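Local coordinates for protein PelD (Pseudomonas aeruginosa, PDB 4ETX) that probably binds the second messenger cyclic di-GMP as a membrane-anchored effector involved in pellicle formation, here represented by its GAF and GGDEF-like domains, at residues 26-31 / 61-66; 50-55 / 118-123. All blocks are in the same frame, centred on the assembly; numbering follows the deposited sequence.

How the contacts relate
Contacts 1 and 2 both belong to the GAF domain, on the same side of the chain's centre, with their own centres about 13 Å apart. Their segments alternate along the chain in the order 26-31, 50-55, 61-66 and 118-123. Contact 1 lays the short helix 26-29 and the start of helix 31-41 against the approach to edge strand 64-66, while contact 2 pairs the neighbouring strand 46-51 with strand 120-126. The two meet directly: Asp28 OD1 forms a salt bridge with Arg51 NH2 at 2.6 Å, and Leu27 CD2 packs on Leu121 O at 3.4 Å. Helix and sheet are thus tied together, away from the residues that bind cyclic di-GMP.

Contact 1 (26-31 / 61-66); sequences PLDALA and QPLATL
Leu27 and Leu63 meet at about a right angle, and the touching is done by a single methyl of Leu63. Its CD1 rests on the methine side of the other leucine's branch point, 3.6 Å from Leu27 CG, and 4.0 Å from both Leu27 CD1 and Leu27 CD2, a close fit for two apolar chains. Leu27 carries its CG anti to the backbone N (chi1 -170°), beside its carbonyl carbon, and there the branch point meets that methyl. A second apolar group centres on the methyl of Ala31: Ala31 CB lies 3.6 Å from Leu63 CB and 4.1 Å from Ala64 CB. With alanine on both sides, the backbones approach to 5.8 Å between Ala31 CA and Ala64 CA.

This is helix-on-sheet packing in the GAF domain: helix 26-29 and the first residue of helix 31-41 lie against Leu63 and Ala64, where the chain enters edge strand 64-66 of the antiparallel sheet. Leu30 faces another way, onto Leu13, Leu16 and Leu17 of helix 2-18.

No hydrogen bond crosses between the segments. The one polar side chain at the margin, Asp28, has its OD1 4.3 Å from Leu63 CD2, but that carboxylate oxygen is engaged in a salt bridge with Arg51.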
loop_
_atom_site.group_PDB
_atom_site.type_symbol
_atom_site.label_atom_id
_atom_site.label_comp_id
_atom_site.label_asym_id
_atom_site.label_seq_id
_atom_site.Cartn_x
_atom_site.Cartn_y
_atom_site.Cartn_z
ATOM N N PRO A 26 4.793 16.582 -5.662
ATOM C CA PRO A 26 5.477 15.383 -5.185
ATOM C C PRO A 26 5.967 14.488 -6.318
ATOM O O PRO A 26 7.083 13.974 -6.254
ATOM C CB PRO A 26 4.401 14.675 -4.361
ATOM C CG PRO A 26 3.477 15.767 -3.957
ATOM C CD PRO A 26 3.423 16.670 -5.121
ATOM N N LEU A 27 5.143 14.331 -7.354
ATOM C CA LEU A 27 5.516 13.511 -8.492
ATOM C C LEU A 27 6.733 14.091 -9.214
ATOM O O LEU A 27 7.602 13.337 -9.625
ATOM C CB LEU A 27 4.329 13.307 -9.447
ATOM C CG LEU A 27 4.498 12.273 -10.570
ATOM C CD1 LEU A 27 4.996 10.939 -10.052
ATOM C CD2 LEU A 27 3.202 12.112 -11.357
ATOM N N ASP A 28 6.808 15.419 -9.328
ATOM C CA ASP A 28 7.985 16.085 -9.895
ATOM C C ASP A 28 9.194 15.963 -8.972
ATOM O O ASP A 28 10.283 15.575 -9.413
ATOM C CB ASP A 28 7.710 17.573 -10.196
ATOM C CG ASP A 28 6.460 17.788 -11.044
ATOM O OD1 ASP A 28 5.627 16.859 -11.165
ATOM O OD2 ASP A 28 6.291 18.906 -11.575
ATOM N N ALA A 29 8.985 16.278 -7.694
ATOM C CA ALA A 29 10.063 16.308 -6.699
ATOM C C ALA A 29 10.722 14.939 -6.454
ATOM O O ALA A 29 11.943 14.843 -6.352
ATOM C CB ALA A 29 9.558 16.900 -5.379
ATOM N N LEU A 30 9.920 13.885 -6.350
ATOM C CA LEU A 30 10.470 12.581 -5.966
ATOM C C LEU A 30 10.576 11.572 -7.112
ATOM O O LEU A 30 10.786 10.389 -6.861
ATOM C CB LEU A 30 9.684 11.988 -4.778
ATOM C CG LEU A 30 9.743 12.870 -3.505
ATOM C CD1 LEU A 30 9.020 12.230 -2.355
ATOM C CD2 LEU A 30 11.184 13.198 -3.105
ATOM N N ALA A 31 10.440 12.048 -8.353
ATOM C CA ALA A 31 10.388 11.170 -9.544
ATOM C C ALA A 31 11.564 10.194 -9.615
ATOM O O ALA A 31 11.374 8.993 -9.827
ATOM C CB ALA A 31 10.313 12.005 -10.829
ATOM N N GLN A 61 7.762 14.046 -22.197
ATOM C CA GLN A 61 9.017 14.374 -21.545
ATOM C C GLN A 61 9.071 13.681 -20.186
ATOM O O GLN A 61 8.232 13.946 -19.321
ATOM C CB GLN A 61 9.169 15.884 -21.399
ATOM C CG GLN A 61 9.050 16.615 -22.729
ATOM C CD GLN A 61 9.373 18.079 -22.618
ATOM O OE1 GLN A 61 8.757 18.816 -21.833
ATOM N NE2 GLN A 61 10.341 18.524 -23.412
ATOM N N PRO A 62 10.049 12.775 -20.006
ATOM C CA PRO A 62 10.121 11.984 -18.782
ATOM C C PRO A 62 10.444 12.788 -17.529
ATOM O O PRO A 62 11.324 13.658 -17.546
ATOM C CB PRO A 62 11.242 10.967 -19.071
ATOM C CG PRO A 62 12.047 11.559 -20.179
ATOM C CD PRO A 62 11.068 12.367 -20.996
ATOM N N LEU A 63 9.719 12.481 -16.451
ATOM C CA LEU A 63 10.037 12.966 -15.126
ATOM C C LEU A 63 11.386 12.433 -14.674
ATOM O O LEU A 63 12.146 13.125 -13.996
ATOM C CB LEU A 63 8.959 12.531 -14.131
ATOM C CG LEU A 63 7.512 12.893 -14.448
ATOM C CD1 LEU A 63 6.566 12.103 -13.560
ATOM C CD2 LEU A 63 7.292 14.393 -14.290
ATOM N N ALA A 64 11.668 11.186 -15.032
ATOM C CA ALA A 64 12.965 10.567 -14.739
ATOM C C ALA A 64 13.258 9.439 -15.729
ATOM O O ALA A 64 12.346 8.903 -16.356
ATOM C CB ALA A 64 12.999 10.048 -13.294
ATOM N N THR A 65 14.539 9.094 -15.873
ATOM C CA THR A 65 14.951 7.964 -16.705
ATOM C C THR A 65 16.000 7.124 -15.989
ATOM O O THR A 65 16.642 7.586 -15.042
ATOM C CB THR A 65 15.529 8.415 -18.091
ATOM O OG1 THR A 65 16.643 9.290 -17.890
ATOM C CG2 THR A 65 14.471 9.104 -18.939
ATOM N N LEU A 66 16.146 5.881 -16.442
ATOM C CA LEU A 66 17.162 4.960 -15.954
ATOM C C LEU A 66 17.847 4.356 -17.170
ATOM O O LEU A 66 17.176 3.926 -18.118
ATOM C CB LEU A 66 16.537 3.827 -15.118
ATOM C CG LEU A 66 17.492 2.703 -14.695
ATOM C CD1 LEU A 66 18.331 3.130 -13.490
ATOM C CD2 LEU A 66 16.742 1.406 -14.411
#

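Contact 2 (50-55 / 118-123); sequences YRVRYD and GRILAL
Tyr50 and Leu123 form an antiparallel hydrogen-bonded pair, each giving its N-H to the other's carbonyl. Tyr50 N reaches Leu123 O at 2.8 Å and Leu123 N reaches Tyr50 O at 2.7 Å. Beyond the non-hydrogen-bonded pair Arg51–Ala122, the next bond is longer and less regular: Val52 N bonds to Leu121 O at 3.2 Å, with the donor 49° out of the carbonyl plane. Ala122 also brings its CA-H to Tyr50 O, and its small CB fits close to that same oxygen.

The apolar contacts centre on Val52, whose two methyls divide the work. CG1, anti to the backbone N (chi1 174°), meets Ile120 CG2 at 3.9 Å, whereas CG2 lies over the opposing backbone, 3.5 Å from Ala122 C, and also touches Leu123 CB. A beta-branched residue suits this place because it reaches along the partner strand in two directions at once.

At the exposed end, Arg119 bends so that its NH2 comes 3.2 Å from Tyr54 CE1, with guanidinium and ring planes 59° apart. The approach is oblique, and both residues also touch a crystal neighbour.

The contact joins the second and the central strand of the GAF domain's five-stranded antiparallel sheet, flanked by strand 64-66 beside 46-51 and strand 109-114 beside 120-126. Leu83 of helix 77-85 packs on Val52 and Ile120, and Val79 and Cys82 of the same helix on Leu123, while Leu27 of helix 26-29 touches Arg51 and Ala122.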
loop_
_atom_site.group_PDB
_atom_site.type_symbol
_atom_site.label_atom_id
_atom_site.label_comp_id
_atom_site.label_asym_id
_atom_site.label_seq_id
_atom_site.Cartn_x
_atom_site.Cartn_y
_atom_site.Cartn_z
ATOM N N TYR A 50 6.646 8.620 -16.444
ATOM C CA TYR A 50 5.937 9.703 -17.127
ATOM C C TYR A 50 4.701 10.142 -16.355
ATOM O O TYR A 50 4.001 9.309 -15.786
ATOM C CB TYR A 50 5.566 9.317 -18.566
ATOM C CG TYR A 50 6.756 8.808 -19.352
ATOM C CD1 TYR A 50 7.454 9.636 -20.237
ATOM C CD2 TYR A 50 7.213 7.505 -19.166
ATOM C CE1 TYR A 50 8.588 9.153 -20.926
ATOM C CE2 TYR A 50 8.310 7.026 -19.840
ATOM C CZ TYR A 50 8.986 7.833 -20.723
ATOM O OH TYR A 50 10.080 7.299 -21.349
ATOM N N ARG A 51 4.458 11.453 -16.321
ATOM C CA ARG A 51 3.227 11.981 -15.736
ATOM C C ARG A 51 2.063 11.557 -16.628
ATOM O O ARG A 51 2.208 11.487 -17.844
ATOM C CB ARG A 51 3.258 13.515 -15.622
ATOM C CG ARG A 51 1.917 14.090 -15.154
ATOM C CD ARG A 51 1.957 15.581 -14.867
ATOM N NE ARG A 51 2.756 15.913 -13.691
ATOM C CZ ARG A 51 2.318 15.871 -12.437
ATOM N NH1 ARG A 51 1.069 15.495 -12.160
ATOM N NH2 ARG A 51 3.131 16.218 -11.451
ATOM N N VAL A 52 0.927 11.263 -16.019
ATOM C CA VAL A 52 -0.268 10.955 -16.767
ATOM C C VAL A 52 -1.308 12.043 -16.487
ATOM O O VAL A 52 -1.644 12.328 -15.330
ATOM C CB VAL A 52 -0.820 9.545 -16.445
ATOM C CG1 VAL A 52 -2.151 9.306 -17.145
ATOM C CG2 VAL A 52 0.197 8.457 -16.847
ATOM N N ARG A 53 -1.786 12.656 -17.565
ATOM C CA ARG A 53 -2.775 13.726 -17.489
ATOM C C ARG A 53 -4.147 13.196 -17.068
ATOM O O ARG A 53 -4.366 11.986 -17.036
ATOM C CB ARG A 53 -2.860 14.456 -18.832
ATOM C CG ARG A 53 -1.516 14.980 -19.332
ATOM C CD ARG A 53 -1.694 15.975 -20.480
ATOM N NE ARG A 53 -1.583 15.322 -21.778
ATOM C CZ ARG A 53 -0.515 15.382 -22.572
ATOM N NH1 ARG A 53 0.557 16.081 -22.222
ATOM N NH2 ARG A 53 -0.521 14.741 -23.725
ATOM N N TYR A 54 -5.066 14.107 -16.752
ATOM C CA TYR A 54 -6.403 13.743 -16.278
ATOM C C TYR A 54 -7.245 12.938 -17.299
ATOM O O TYR A 54 -8.200 12.254 -16.910
ATOM C CB TYR A 54 -7.141 15.007 -15.804
ATOM C CG TYR A 54 -8.576 14.802 -15.364
ATOM C CD1 TYR A 54 -8.888 14.526 -14.035
ATOM C CD2 TYR A 54 -9.627 14.911 -16.280
ATOM C CE1 TYR A 54 -10.213 14.355 -13.631
ATOM C CE2 TYR A 54 -10.941 14.730 -15.889
ATOM C CZ TYR A 54 -11.228 14.452 -14.568
ATOM O OH TYR A 54 -12.540 14.286 -14.185
ATOM N N ASP A 55 -6.883 13.002 -18.581
ATOM C CA ASP A 55 -7.584 12.230 -19.625
ATOM C C ASP A 55 -6.910 10.893 -20.029
ATOM O O ASP A 55 -7.274 10.299 -21.049
ATOM C CB ASP A 55 -7.851 13.108 -20.862
ATOM C CG ASP A 55 -6.570 13.597 -21.530
ATOM O OD1 ASP A 55 -5.465 13.259 -21.045
ATOM O OD2 ASP A 55 -6.678 14.319 -22.548
ATOM N N GLY A 118 -8.713 4.576 -8.559
ATOM C CA GLY A 118 -8.613 4.267 -9.983
ATOM C C GLY A 118 -8.123 5.450 -10.799
ATOM O O GLY A 118 -8.215 5.455 -12.018
ATOM N N ARG A 119 -7.593 6.449 -10.106
ATOM C CA ARG A 119 -6.920 7.583 -10.728
ATOM C C ARG A 119 -5.508 7.197 -11.160
ATOM O O ARG A 119 -4.703 6.724 -10.338
ATOM C CB ARG A 119 -6.890 8.752 -9.735
ATOM C CG ARG A 119 -6.066 9.948 -10.157
ATOM C CD ARG A 119 -6.776 11.241 -9.771
ATOM N NE ARG A 119 -8.008 11.432 -10.545
ATOM C CZ ARG A 119 -8.948 12.333 -10.267
ATOM N NH1 ARG A 119 -8.819 13.147 -9.229
ATOM N NH2 ARG A 119 -10.029 12.420 -11.032
ATOM N N ILE A 120 -5.205 7.376 -12.446
ATOM C CA ILE A 120 -3.857 7.092 -12.929
ATOM C C ILE A 120 -3.003 8.349 -12.793
ATOM O O ILE A 120 -3.345 9.395 -13.343
ATOM C CB ILE A 120 -3.851 6.587 -14.388
ATOM C CG1 ILE A 120 -4.876 5.449 -14.548
ATOM C CG2 ILE A 120 -2.436 6.167 -14.795
ATOM C CD1 ILE A 120 -4.838 4.766 -15.892
ATOM N N LEU A 121 -1.901 8.232 -12.062
ATOM C CA LEU A 121 -1.058 9.381 -11.731
ATOM C C LEU A 121 0.193 9.442 -12.611
ATOM O O LEU A 121 0.695 10.526 -12.933
ATOM C CB LEU A 121 -0.655 9.326 -10.255
ATOM C CG LEU A 121 -1.633 9.568 -9.093
ATOM C CD1 LEU A 121 -2.700 8.476 -8.951
ATOM C CD2 LEU A 121 -0.836 9.671 -7.777
ATOM N N ALA A 122 0.681 8.267 -13.007
ATOM C CA ALA A 122 1.959 8.147 -13.669
ATOM C C ALA A 122 2.056 6.835 -14.426
ATOM O O ALA A 122 1.330 5.885 -14.148
ATOM C CB ALA A 122 3.110 8.246 -12.647
ATOM N N LEU A 123 2.969 6.804 -15.387
ATOM C CA LEU A 123 3.251 5.596 -16.135
ATOM C C LEU A 123 4.718 5.188 -15.991
ATOM O O LEU A 123 5.601 6.021 -16.173
ATOM C CB LEU A 123 2.900 5.816 -17.602
ATOM C CG LEU A 123 3.170 4.653 -18.563
ATOM C CD1 LEU A 123 2.538 3.369 -18.069
ATOM C CD2 LEU A 123 2.655 5.002 -19.937
#